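Side-chain contacts in DPS family protein (Vibrio cholerae O1 biovar El Tor, PDB 3IQ1), which probably binds iron and oxidises it for storage, as members of the Dps branch of the ferritin superfamily do, within a shell of twelve subunits: residues 55-58 with 59-63; 98-102 with 103-107; 109-112 with 113-117; 5-8 with 9-13. One frame throughout, in Å; residues are numbered along the deposited sequence.

Contact 1: 55-58 with 59-63; sequences KFEE and IYTDL
Y60 lays the face of its ring over the backbone of E57, with E57 CA 3.7 Å from the ring centroid and 21° off the normal, a CH-pi contact. The ring is brought there by chi1 of 73°, which sets CG between the backbone N and the carbonyl carbon and brings the ring back over the preceding turn. The extended side chain of E57 then crosses it, CG lying 3.6 Å from Y60 OH, and a water that sits in the ring plane joins the phenol to the carboxylate, accepting from Y60 OH and donating to E57 OE2.

One turn on from E57, T61 OG1 gives its proton to E57 O at 2.7 Å. T61 N reaches the same oxygen from the opposite face of the carbonyl plane, a double grip which satisfies the threonine hydroxyl within its own helix. K55, bent at chi2 and chi3, rests CD against I59 CD1 (4.0 Å) and brings NZ to E58 OE1 at 2.9 Å, a salt bridge that meets the carboxylate from above its plane. E58 OE2 and D62 OD2 lie 4.6 Å apart; a water donating to both probably eases their repulsion.

Further out, H41 meets the Y60 ring edge-to-face, F56 and I59 pack on L110 of helix 103-131, and F50 of a second subunit makes a cation-pi contact with K55. Aromatic and aliphatic residues facing inward, with charged ones outward, are what an amphipathic helix of the ferritin-like four-helix bundle requires.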
loop_
_atom_site.group_PDB
_atom_site.type_symbol
_atom_site.label_atom_id
_atom_site.label_comp_id
_atom_site.label_asym_id
_atom_site.label_seq_id
_atom_site.Cartn_x
_atom_site.Cartn_y
_atom_site.Cartn_z
ATOM N N LYS B 55 -7.223 8.540 22.691
ATOM C CA LYS B 55 -7.178 7.287 23.471
ATOM C C LYS B 55 -8.540 6.644 23.664
ATOM O O LYS B 55 -8.691 5.436 23.500
ATOM C CB LYS B 55 -6.475 7.505 24.807
ATOM C CG LYS B 55 -6.275 6.270 25.687
ATOM C CD LYS B 55 -5.597 5.087 25.030
ATOM C CE LYS B 55 -4.213 5.455 24.540
ATOM N NZ LYS B 55 -3.434 4.213 24.104
ATOM N N PHE B 56 -9.528 7.459 24.002
ATOM C CA PHE B 56 -10.890 6.969 24.212
ATOM C C PHE B 56 -11.436 6.378 22.916
ATOM O O PHE B 56 -12.140 5.369 22.954
ATOM C CB PHE B 56 -11.795 8.038 24.786
ATOM C CG PHE B 56 -11.429 8.464 26.193
ATOM C CD1 PHE B 56 -11.019 7.550 27.149
ATOM C CD2 PHE B 56 -11.555 9.764 26.568
ATOM C CE1 PHE B 56 -10.688 7.987 28.440
ATOM C CE2 PHE B 56 -11.261 10.186 27.819
ATOM C CZ PHE B 56 -10.808 9.301 28.761
ATOM N N GLU B 57 -11.158 7.013 21.778
ATOM C CA GLU B 57 -11.544 6.441 20.495
ATOM C C GLU B 57 -10.884 5.077 20.231
ATOM O O GLU B 57 -11.550 4.141 19.780
ATOM C CB GLU B 57 -11.269 7.428 19.350
ATOM C CG GLU B 57 -11.641 6.917 18.007
ATOM C CD GLU B 57 -11.291 7.885 16.875
ATOM O OE1 GLU B 57 -10.207 8.513 16.903
ATOM O OE2 GLU B 57 -12.053 7.914 15.907
ATOM N N GLU B 58 -9.595 4.947 20.530
ATOM C CA GLU B 58 -8.924 3.656 20.408
ATOM C C GLU B 58 -9.652 2.606 21.244
ATOM O O GLU B 58 -9.902 1.493 20.786
ATOM C CB GLU B 58 -7.479 3.808 20.868
ATOM C CG GLU B 58 -6.722 2.568 20.844
ATOM C CD GLU B 58 -5.337 2.722 21.443
ATOM O OE1 GLU B 58 -4.888 3.864 21.604
ATOM O OE2 GLU B 58 -4.707 1.681 21.694
ATOM N N ILE B 59 -9.978 2.982 22.460
ATOM C CA ILE B 59 -10.590 2.066 23.416
ATOM C C ILE B 59 -12.001 1.650 22.969
ATOM O O ILE B 59 -12.292 0.450 22.917
ATOM C CB ILE B 59 -10.572 2.614 24.818
ATOM C CG1 ILE B 59 -9.084 2.589 25.284
ATOM C CG2 ILE B 59 -11.507 1.785 25.699
ATOM C CD1 ILE B 59 -8.802 3.244 26.595
ATOM N N TYR B 60 -12.857 2.611 22.592
ATOM C CA TYR B 60 -14.188 2.204 22.129
ATOM C C TYR B 60 -14.218 1.457 20.781
ATOM O O TYR B 60 -15.096 0.607 20.565
ATOM C CB TYR B 60 -15.224 3.333 22.178
ATOM C CG TYR B 60 -15.147 4.450 21.177
ATOM C CD1 TYR B 60 -15.017 5.741 21.605
ATOM C CD2 TYR B 60 -15.306 4.220 19.838
ATOM C CE1 TYR B 60 -15.001 6.778 20.713
ATOM C CE2 TYR B 60 -15.296 5.265 18.910
ATOM C CZ TYR B 60 -15.165 6.533 19.369
ATOM O OH TYR B 60 -15.171 7.590 18.456
ATOM N N THR B 61 -13.220 1.687 19.928
ATOM C CA THR B 61 -13.073 0.977 18.667
ATOM C C THR B 61 -12.803 -0.511 18.953
ATOM O O THR B 61 -13.376 -1.395 18.294
ATOM C CB THR B 61 -11.977 1.630 17.825
ATOM O OG1 THR B 61 -12.407 2.956 17.484
ATOM C CG2 THR B 61 -11.771 0.867 16.542
ATOM N N ASP B 62 -11.911 -0.768 19.895
ATOM C CA ASP B 62 -11.557 -2.141 20.317
ATOM C C ASP B 62 -12.793 -2.792 21.005
ATOM O O ASP B 62 -13.113 -3.952 20.758
ATOM C CB ASP B 62 -10.314 -2.111 21.220
ATOM C CG ASP B 62 -8.995 -1.867 20.445
ATOM O OD1 ASP B 62 -8.965 -2.127 19.195
ATOM O OD2 ASP B 62 -7.967 -1.439 21.050
ATOM N N LEU B 63 -13.547 -2.029 21.818
ATOM C CA LEU B 63 -14.775 -2.581 22.418
ATOM C C LEU B 63 -15.803 -2.988 21.378
ATOM O O LEU B 63 -16.479 -4.014 21.522
ATOM C CB LEU B 63 -15.407 -1.576 23.394
ATOM C CG LEU B 63 -14.721 -1.187 24.725
ATOM C CD1 LEU B 63 -15.465 -0.074 25.472
ATOM C CD2 LEU B 63 -14.570 -2.461 25.622
HETATM O O HOH W 1 -14.894 7.006 16.027
HETATM O O HOH W 2 -8.671 0.515 18.512
HETATM O O HOH W 3 -5.576 -0.752 20.031
#

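Contact 2: 98-102 with 103-107; sequences TDSID and GRSSM
S100 points its OG between those of S105 and S106 where the chain enters helix 103-131, at 2.8 Å from S105 OG and 2.7 Å from S106 OG. The S100 hydroxyl gets there because OG stands anti to its own nitrogen (chi1 -173°), reaching from the loop toward the first turn of the helix.

D102, the N-cap residue, takes both donors of S105. S105 OG donates to D102 OD1 at 2.6 Å, while S105 N donates to D102 OD2 at 3.2 Å with an N-H...O angle of 164°. Both donors come from well above the carboxylate plane, so the serine lies over the flat of the carboxylate and uses one oxygen for each bond. Aspartate suits the position, being short enough to fold back on the first turn, and its negative charge would be stabilised by the start of the helix dipole. S106 N, meanwhile, takes up D102 O in the first backbone bond of the helix.

S106 OG donates to a water that in turn donates to S100 O, so this small hydroxyl ties loop to helix on the buried side, where Y40 of helix 13-43 and F56 of helix 49-76 pack against S106. R104 leads away and bonds L158 O with NH1. An N-cap aspartate bonded to the amide three residues on is the classic way to begin a helix, here the third long one of the bundle.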
loop_
_atom_site.group_PDB
_atom_site.type_symbol
_atom_site.label_atom_id
_atom_site.label_comp_id
_atom_site.label_asym_id
_atom_site.label_seq_id
_atom_site.Cartn_x
_atom_site.Cartn_y
_atom_site.Cartn_z
ATOM N N THR B 98 -22.530 9.640 32.730
ATOM C CA THR B 98 -22.706 10.799 31.855
ATOM C C THR B 98 -21.991 12.024 32.446
ATOM O O THR B 98 -21.730 12.118 33.652
ATOM C CB THR B 98 -24.167 11.148 31.671
ATOM O OG1 THR B 98 -24.787 11.313 32.964
ATOM C CG2 THR B 98 -24.928 10.079 30.830
ATOM N N ASP B 99 -21.659 12.952 31.566
ATOM C CA ASP B 99 -21.016 14.220 31.938
ATOM C C ASP B 99 -19.701 14.087 32.663
ATOM O O ASP B 99 -19.389 14.858 33.579
ATOM C CB ASP B 99 -22.024 15.049 32.691
ATOM C CG ASP B 99 -23.241 15.291 31.855
ATOM O OD1 ASP B 99 -23.100 15.867 30.745
ATOM O OD2 ASP B 99 -24.336 14.914 32.302
ATOM N N SER B 100 -18.929 13.094 32.230
ATOM C CA SER B 100 -17.557 12.937 32.661
ATOM C C SER B 100 -16.695 13.743 31.684
ATOM O O SER B 100 -16.486 13.321 30.517
ATOM C CB SER B 100 -17.140 11.479 32.691
ATOM O OG SER B 100 -15.839 11.328 33.272
ATOM N N ILE B 101 -16.134 14.839 32.200
ATOM C CA ILE B 101 -15.405 15.804 31.369
ATOM C C ILE B 101 -13.921 15.899 31.733
ATOM O O ILE B 101 -13.147 16.698 31.141
ATOM C CB ILE B 101 -16.068 17.215 31.433
ATOM C CG1 ILE B 101 -15.938 17.847 32.846
ATOM C CG2 ILE B 101 -17.540 17.133 30.905
ATOM C CD1 ILE B 101 -16.286 19.346 32.915
ATOM N N ASP B 102 -13.508 15.180 32.769
ATOM C CA ASP B 102 -12.121 15.247 33.175
ATOM C C ASP B 102 -11.439 13.892 33.007
ATOM O O ASP B 102 -12.061 12.826 33.184
ATOM C CB ASP B 102 -11.968 15.826 34.576
ATOM C CG ASP B 102 -12.275 14.895 35.613
ATOM O OD1 ASP B 102 -13.506 14.746 35.802
ATOM O OD2 ASP B 102 -11.300 14.352 36.275
ATOM N N GLY B 103 -10.178 13.946 32.607
ATOM C CA GLY B 103 -9.407 12.770 32.354
ATOM C C GLY B 103 -9.453 11.730 33.458
ATOM O O GLY B 103 -9.651 10.545 33.181
ATOM N N ARG B 104 -9.207 12.137 34.704
ATOM C CA ARG B 104 -9.151 11.156 35.771
ATOM C C ARG B 104 -10.498 10.460 35.985
ATOM O O ARG B 104 -10.535 9.224 36.149
ATOM C CB ARG B 104 -8.610 11.781 37.065
ATOM C CG ARG B 104 -8.423 10.800 38.170
ATOM C CD ARG B 104 -7.559 11.424 39.306
ATOM N NE ARG B 104 -6.264 11.818 38.753
ATOM C CZ ARG B 104 -5.169 11.024 38.732
ATOM N NH1 ARG B 104 -5.183 9.835 39.288
ATOM N NH2 ARG B 104 -4.046 11.452 38.195
ATOM N N SER B 105 -11.613 11.206 36.004
ATOM C CA SER B 105 -12.920 10.532 36.184
ATOM C C SER B 105 -13.208 9.521 35.072
ATOM O O SER B 105 -13.727 8.434 35.341
ATOM C CB SER B 105 -14.129 11.458 36.326
ATOM O OG SER B 105 -14.268 12.343 35.304
ATOM N N SER B 106 -12.872 9.889 33.854
ATOM C CA SER B 106 -13.134 9.010 32.707
ATOM C C SER B 106 -12.250 7.800 32.743
ATOM O O SER B 106 -12.738 6.684 32.617
ATOM C CB SER B 106 -12.988 9.778 31.408
ATOM O OG SER B 106 -14.026 10.763 31.334
HETATM N N MSE B 107 -10.954 8.018 32.996
HETATM C CA MSE B 107 -9.978 6.920 33.098
HETATM C C MSE B 107 -10.332 5.961 34.249
HETATM O O MSE B 107 -10.251 4.747 34.098
HETATM C CB MSE B 107 -8.562 7.465 33.253
HETATM C CG MSE B 107 -8.068 8.132 31.945
HETATM SE SE MSE B 107 -7.674 6.958 30.483
HETATM C CE MSE B 107 -6.046 6.340 31.325
HETATM O O HOH W 4 -14.068 12.659 29.381
#

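Contact 3: 109-112 with 113-117; sequences GLVD and GFSIL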
loop_
_atom_site.group_PDB
_atom_site.type_symbol
_atom_site.label_atom_id
_atom_site.label_comp_id
_atom_site.label_asym_id
_atom_site.label_seq_id
_atom_site.Cartn_x
_atom_site.Cartn_y
_atom_site.Cartn_z
ATOM N N GLY B 109 -13.326 5.488 35.419
ATOM C CA GLY B 109 -14.543 4.817 34.886
ATOM C C GLY B 109 -14.175 3.603 34.063
ATOM O O GLY B 109 -14.748 2.522 34.219
ATOM N N LEU B 110 -13.167 3.776 33.249
ATOM C CA LEU B 110 -12.684 2.677 32.404
ATOM C C LEU B 110 -12.132 1.577 33.269
ATOM O O LEU B 110 -12.462 0.397 33.057
ATOM C CB LEU B 110 -11.632 3.186 31.406
ATOM C CG LEU B 110 -12.188 4.054 30.249
ATOM C CD1 LEU B 110 -11.019 4.419 29.351
ATOM C CD2 LEU B 110 -13.239 3.313 29.393
ATOM N N VAL B 111 -11.266 1.913 34.232
ATOM C CA VAL B 111 -10.702 0.888 35.102
ATOM C C VAL B 111 -11.820 0.082 35.771
ATOM O O VAL B 111 -11.793 -1.172 35.841
ATOM C CB VAL B 111 -9.757 1.511 36.123
ATOM C CG1 VAL B 111 -9.382 0.501 37.277
ATOM C CG2 VAL B 111 -8.468 1.967 35.417
ATOM N N ASP B 112 -12.788 0.786 36.332
ATOM C CA ASP B 112 -13.834 0.112 37.084
ATOM C C ASP B 112 -14.710 -0.774 36.184
ATOM O O ASP B 112 -15.075 -1.894 36.599
ATOM C CB ASP B 112 -14.655 1.150 37.789
ATOM C CG ASP B 112 -13.862 1.879 38.897
ATOM O OD1 ASP B 112 -12.861 1.317 39.412
ATOM O OD2 ASP B 112 -14.278 2.964 39.337
ATOM N N GLY B 113 -15.001 -0.297 34.986
ATOM C CA GLY B 113 -15.803 -1.038 34.003
ATOM C C GLY B 113 -15.059 -2.291 33.541
ATOM O O GLY B 113 -15.606 -3.403 33.497
ATOM N N PHE B 114 -13.778 -2.136 33.201
ATOM C CA PHE B 114 -12.973 -3.287 32.803
ATOM C C PHE B 114 -12.858 -4.300 33.928
ATOM O O PHE B 114 -12.768 -5.514 33.699
ATOM C CB PHE B 114 -11.566 -2.902 32.272
ATOM C CG PHE B 114 -11.566 -2.429 30.850
ATOM C CD1 PHE B 114 -11.925 -3.293 29.815
ATOM C CD2 PHE B 114 -11.187 -1.115 30.515
ATOM C CE1 PHE B 114 -11.934 -2.858 28.517
ATOM C CE2 PHE B 114 -11.190 -0.688 29.214
ATOM C CZ PHE B 114 -11.554 -1.558 28.208
ATOM N N SER B 115 -12.861 -3.832 35.172
ATOM C CA SER B 115 -12.787 -4.769 36.227
ATOM C C SER B 115 -14.016 -5.731 36.274
ATOM O O SER B 115 -13.857 -6.927 36.538
ATOM C CB SER B 115 -12.416 -4.042 37.526
ATOM O OG SER B 115 -11.075 -3.439 37.380
ATOM N N ILE B 116 -15.209 -5.218 35.973
ATOM C CA ILE B 116 -16.449 -5.997 35.791
ATOM C C ILE B 116 -16.368 -6.933 34.572
ATOM O O ILE B 116 -16.664 -8.115 34.670
ATOM C CB ILE B 116 -17.695 -5.069 35.702
ATOM C CG1 ILE B 116 -17.968 -4.489 37.099
ATOM C CG2 ILE B 116 -18.858 -5.827 35.180
ATOM C CD1 ILE B 116 -18.979 -3.391 37.138
ATOM N N LEU B 117 -15.940 -6.424 33.430
ATOM C CA LEU B 117 -15.784 -7.287 32.266
ATOM C C LEU B 117 -14.841 -8.448 32.595
ATOM O O LEU B 117 -15.095 -9.595 32.251
ATOM C CB LEU B 117 -15.295 -6.492 31.036
ATOM C CG LEU B 117 -16.210 -5.355 30.574
ATOM C CD1 LEU B 117 -15.617 -4.782 29.262
ATOM C CD2 LEU B 117 -17.650 -5.839 30.384
#
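S115 turns its hydroxyl back on the preceding turn and gives its proton to V111 O at 2.8 Å. The same carbonyl accepts from S115 N at 2.9 Å, and the two donors arrive from opposite faces of its plane, so V111 O holds both donors, N-H and O-H, of S115. What lets the hydroxyl do this is its place beside the serine's own nitrogen, chi1 -63°; a small side chain with a donor can thus stay within a helix, its hydroxyl satisfied by the backbone of that same helix.

The other amides follow the regular i to i+4 pattern. F114 N donates to L110 O in a nearly straight bond, with an N-H...O angle of 172°, and G113 N donates to G109 O at 2.9 Å. I116 N to D112 O keeps the pattern but is weak, at 3.4 Å. The carboxylate of D112, on the exposed flank, has its partner one turn earlier: OD1 accepts from NE2 of Q108.

On the buried side, F114 CD2 lies 3.2 Å from L110 O, which it meets obliquely; the apolar contact is the looser one of L110 CB with F114 CD2, at 4.4 Å. A phenylalanine suits this place because it can reach out from the helix into the interior, and L110 supplies the aliphatic bulk beside it.

The F114 ring meets F33 of helix 13-43 edge-to-face and packs on L63 of helix 49-76 and on L150 and V151 of helix 134-158, while L110 touches T37 and Y40 of helix 13-43. Helix 103-131 thus presents this turn to all three of the other long helices of the bundle.

Contact 4: 5-8 with 9-13; sequences ATNL and IGLDT
With chi1 of 60°, CG of N7 stands between the backbone N and the carbonyl carbon, and a chi2 of 19° turns OD1 in over the turn that follows. There OD1 accepts from L11 N at 2.9 Å, the donor tilted 34° from the amide plane, and more weakly from I9 N. I9 CG1 comes to 3.4 Å from N7 OD1. N7 and L11 run side by side, pointing the same way.

Residues N7 to G10 form a type I beta turn, closed by G10 N donating to N7 O at 2.9 Å. Asparagine serves well at the first position because its side-chain oxygen can take amides that the bend leaves turned inward. G10 has a positive phi, where a side chain would press on the preceding carbonyl, so glycine fits. Beyond the turn the two arms of the loop meet in a single beta bridge, T6 with D12: N7 N donates to L11 O at 2.9 Å, and T13 N to A5 O.

D12 is the N-cap of helix 13-43, its OD2 accepting from Q15 N, and a water donates to A5 O and, weakly, to D12 OD1. T13 OG1 bonds M4 O. At the subunit interface, I9 O accepts from R122 NH2 of a neighbouring subunit; N155 of that subunit packs on L8 and its E148 on I9.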
loop_
_atom_site.group_PDB
_atom_site.type_symbol
_atom_site.label_atom_id
_atom_site.label_comp_id
_atom_site.label_asym_id
_atom_site.label_seq_id
_atom_site.Cartn_x
_atom_site.Cartn_y
_atom_site.Cartn_z
ATOM N N ALA B 5 -31.318 -32.243 21.622
ATOM C CA ALA B 5 -30.331 -32.468 22.691
ATOM C C ALA B 5 -29.023 -31.710 22.456
ATOM O O ALA B 5 -28.353 -31.285 23.393
ATOM C CB ALA B 5 -30.010 -33.966 22.818
ATOM N N THR B 6 -28.659 -31.621 21.176
ATOM C CA THR B 6 -27.438 -30.895 20.755
ATOM C C THR B 6 -27.805 -29.854 19.744
ATOM O O THR B 6 -28.839 -29.919 19.116
ATOM C CB THR B 6 -26.360 -31.819 20.195
ATOM O OG1 THR B 6 -26.872 -32.525 19.045
ATOM C CG2 THR B 6 -25.944 -32.855 21.258
ATOM N N ASN B 7 -27.001 -28.806 19.700
ATOM C CA ASN B 7 -27.260 -27.672 18.809
ATOM C C ASN B 7 -26.539 -27.878 17.472
ATOM O O ASN B 7 -25.902 -28.898 17.258
ATOM C CB ASN B 7 -26.929 -26.366 19.489
ATOM C CG ASN B 7 -25.512 -26.266 19.918
ATOM O OD1 ASN B 7 -24.662 -26.979 19.439
ATOM N ND2 ASN B 7 -25.259 -25.406 20.877
ATOM N N LEU B 8 -26.660 -26.912 16.585
ATOM C CA LEU B 8 -26.127 -27.040 15.221
ATOM C C LEU B 8 -24.620 -27.271 15.206
ATOM O O LEU B 8 -24.097 -27.984 14.317
ATOM C CB LEU B 8 -26.491 -25.825 14.371
ATOM C CG LEU B 8 -27.980 -25.861 13.974
ATOM C CD1 LEU B 8 -28.365 -24.526 13.304
ATOM C CD2 LEU B 8 -28.351 -27.090 13.091
ATOM N N ILE B 9 -23.904 -26.708 16.174
ATOM C CA ILE B 9 -22.458 -26.875 16.210
ATOM C C ILE B 9 -22.043 -28.142 16.985
ATOM O O ILE B 9 -20.843 -28.406 17.136
ATOM C CB ILE B 9 -21.688 -25.618 16.711
ATOM C CG1 ILE B 9 -22.013 -25.316 18.178
ATOM C CG2 ILE B 9 -21.998 -24.448 15.775
ATOM C CD1 ILE B 9 -21.042 -24.258 18.803
ATOM N N GLY B 10 -23.015 -28.920 17.447
ATOM C CA GLY B 10 -22.737 -30.192 18.089
ATOM C C GLY B 10 -22.491 -30.172 19.596
ATOM O O GLY B 10 -22.061 -31.195 20.161
ATOM N N LEU B 11 -22.746 -29.034 20.232
ATOM C CA LEU B 11 -22.638 -28.879 21.697
ATOM C C LEU B 11 -23.956 -29.174 22.365
ATOM O O LEU B 11 -25.016 -29.175 21.717
ATOM C CB LEU B 11 -22.087 -27.507 22.099
ATOM C CG LEU B 11 -20.694 -27.196 21.542
ATOM C CD1 LEU B 11 -20.250 -25.855 22.099
ATOM C CD2 LEU B 11 -19.643 -28.288 21.805
ATOM N N ASP B 12 -23.896 -29.548 23.645
ATOM C CA ASP B 12 -25.137 -29.775 24.415
ATOM C C ASP B 12 -25.999 -28.516 24.406
ATOM O O ASP B 12 -25.546 -27.393 24.715
ATOM C CB ASP B 12 -24.787 -30.090 25.871
ATOM C CG ASP B 12 -25.991 -30.370 26.727
ATOM O OD1 ASP B 12 -26.506 -31.502 26.670
ATOM O OD2 ASP B 12 -26.402 -29.525 27.512
ATOM N N THR B 13 -27.270 -28.690 24.122
ATOM C CA THR B 13 -28.161 -27.540 24.033
ATOM C C THR B 13 -28.324 -26.781 25.366
ATOM O O THR B 13 -28.235 -25.553 25.412
ATOM C CB THR B 13 -29.527 -27.957 23.483
ATOM O OG1 THR B 13 -29.373 -28.456 22.142
ATOM C CG2 THR B 13 -30.486 -26.765 23.500
HETATM O O HOH W 5 -29.204 -30.519 26.022
#

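Along the chain the order is contact 4, contact 1, contact 2, contact 3. Contacts 1, 2 and 3 form one cluster, with centres 14 to 15 Å apart: contact 1 lies on helix 49-76, contact 2 spans the loop before helix 103-131 and its first turn, and contact 3 follows on that helix. Contact 1 touches each of the other two through mainly apolar side chains, which pack helix 49-76 against helix 103-131 in the bundle core. Contact 4 stands apart at the head of helix 13-43, 33 to 44 Å away by centres, where it meets another subunit of the twelve-chain assembly.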